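Local structure of type III CBASS phage resistance system CD-NTase-associated protein Cap8 (Pseudomonas aeruginosa, 6P8P) at residues S58-V62 and I126-L130. The protein is a HORMA-domain protein of a bacterial anti-phage system, where it probably helps control a cGAS-like nucleotidyltransferase as part of immunity to bacteriophages. The protein carries 2 engineered substitutions. Sequence-based numbering, arbitrary orientation.
Sequences SAPIV and IARDL
Arg128 reaches across to the backbone of Pro60 and clasps one carbonyl oxygen with both terminal nitrogens, a worked example of a guanidinium serving a main-chain acceptor outside regular sheet pairing. The shorter bond runs from Arg128 NH2 to Pro60 O at 2.8 Å; it lies in the carbonyl plane on a lone pair, with an N-H...O angle of 156°. The second, from Arg128 NH1 to the same Pro60 O, is longer at 3.1 Å and more bent (136°), its donor almost in line with the carbonyl bond. Because Pro60 O sits almost exactly in the guanidinium plane, the fork is flat and end-on. With CG turned between the backbone N and the carbonyl carbon (chi1 70°) and the chain extended from there to NE, the guanidinium reaches Pro60. NH1 also bonds Ser103 OG, and NE donates to Gln132 O, so three partners, Pro60 O, Ser103 OG and Gln132 O, restrain the guanidinium.

Close packing flanks the fork. Pro60 CD lies 3.5 Å from Arg128 NH2. Ala59 CB makes an apolar contact with Leu130 CB at 3.9 Å. In the mixed sheet of the HORMA domain, strand 101-106 runs between strands 61-64 and 125-129, so Arg128 spans an intervening strand to tie the entrance of one to the end of the other, with helix 111-119 packed against neighbouring Ala127.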
loop_
_atom_site.group_PDB
_atom_site.type_symbol
_atom_site.label_atom_id
_atom_site.label_comp_id
_atom_site.label_asym_id
_atom_site.label_seq_id
_atom_site.Cartn_x
_atom_site.Cartn_y
_atom_site.Cartn_z
ATOM N N SER A 58 7.256 -11.705 12.888
ATOM C CA SER A 58 6.908 -12.670 13.923
ATOM C C SER A 58 5.554 -13.326 13.710
ATOM O O SER A 58 5.141 -14.138 14.539
ATOM C CB SER A 58 6.945 -12.017 15.309
ATOM O OG SER A 58 8.249 -11.538 15.574
ATOM N N ALA A 59 4.855 -12.999 12.630
ATOM C CA ALA A 59 3.568 -13.539 12.301
ATOM C C ALA A 59 3.673 -13.818 10.803
ATOM O O ALA A 59 3.973 -12.901 10.039
ATOM C CB ALA A 59 2.416 -12.591 12.591
ATOM N N PRO A 60 3.401 -15.035 10.348
ATOM C CA PRO A 60 3.676 -15.357 8.935
ATOM C C PRO A 60 2.585 -14.893 7.974
ATOM O O PRO A 60 1.417 -14.767 8.320
ATOM C CB PRO A 60 3.794 -16.889 8.939
ATOM C CG PRO A 60 2.884 -17.316 10.092
ATOM C CD PRO A 60 3.018 -16.229 11.139
ATOM N N ILE A 61 3.011 -14.611 6.746
ATOM C CA ILE A 61 2.118 -14.666 5.595
ATOM C C ILE A 61 1.749 -16.125 5.365
ATOM O O ILE A 61 2.626 -16.993 5.318
ATOM C CB ILE A 61 2.806 -14.066 4.358
ATOM C CG1 ILE A 61 3.066 -12.590 4.570
ATOM C CG2 ILE A 61 1.942 -14.346 3.136
ATOM C CD1 ILE A 61 4.121 -12.004 3.636
ATOM N N VAL A 62 0.455 -16.429 5.324
ATOM C CA VAL A 62 0.021 -17.824 5.222
ATOM C C VAL A 62 -0.759 -18.056 3.951
ATOM O O VAL A 62 -1.822 -17.461 3.757
ATOM C CB VAL A 62 -0.820 -18.261 6.425
ATOM C CG1 VAL A 62 -1.182 -19.736 6.280
ATOM C CG2 VAL A 62 -0.066 -18.009 7.719
ATOM N N ILE A 126 -6.625 -11.896 2.338
ATOM C CA ILE A 126 -7.190 -11.180 3.470
ATOM C C ILE A 126 -6.065 -10.842 4.440
ATOM O O ILE A 126 -4.940 -11.319 4.313
ATOM C CB ILE A 126 -8.297 -11.988 4.166
ATOM C CG1 ILE A 126 -7.753 -13.328 4.664
ATOM C CG2 ILE A 126 -9.446 -12.238 3.191
ATOM C CD1 ILE A 126 -8.778 -14.166 5.422
ATOM N N ALA A 127 -6.390 -10.000 5.416
ATOM C CA ALA A 127 -5.463 -9.610 6.457
ATOM C C ALA A 127 -6.022 -9.977 7.822
ATOM O O ALA A 127 -7.234 -9.989 8.045
ATOM C CB ALA A 127 -5.183 -8.107 6.394
ATOM N N ARG A 128 -5.122 -10.249 8.735
ATOM C CA ARG A 128 -5.478 -10.543 10.113
ATOM C C ARG A 128 -4.602 -9.764 11.075
ATOM O O ARG A 128 -3.470 -9.408 10.752
ATOM C CB ARG A 128 -5.331 -12.050 10.425
ATOM C CG ARG A 128 -3.902 -12.475 10.453
ATOM C CD ARG A 128 -3.740 -13.990 10.649
ATOM N NE ARG A 128 -2.361 -14.316 11.022
ATOM C CZ ARG A 128 -1.357 -14.452 10.154
ATOM N NH1 ARG A 128 -1.578 -14.310 8.847
ATOM N NH2 ARG A 128 -0.136 -14.700 10.593
ATOM N N ASP A 129 -5.147 -9.504 12.271
ATOM C CA ASP A 129 -4.383 -9.007 13.407
ATOM C C ASP A 129 -3.174 -9.885 13.654
ATOM O O ASP A 129 -3.302 -11.093 13.865
ATOM C CB ASP A 129 -5.318 -8.987 14.628
ATOM C CG ASP A 129 -4.616 -8.633 15.937
ATOM O OD1 ASP A 129 -3.388 -8.442 15.973
ATOM O OD2 ASP A 129 -5.330 -8.564 16.957
ATOM N N LEU A 130 -1.986 -9.280 13.606
ATOM C CA LEU A 130 -0.770 -10.078 13.660
ATOM C C LEU A 130 -0.513 -10.680 15.037
ATOM O O LEU A 130 0.444 -11.454 15.179
ATOM C CB LEU A 130 0.440 -9.250 13.206
ATOM C CG LEU A 130 0.796 -7.962 13.932
ATOM C CD1 LEU A 130 1.424 -8.203 15.285
ATOM C CD2 LEU A 130 1.763 -7.145 13.042
#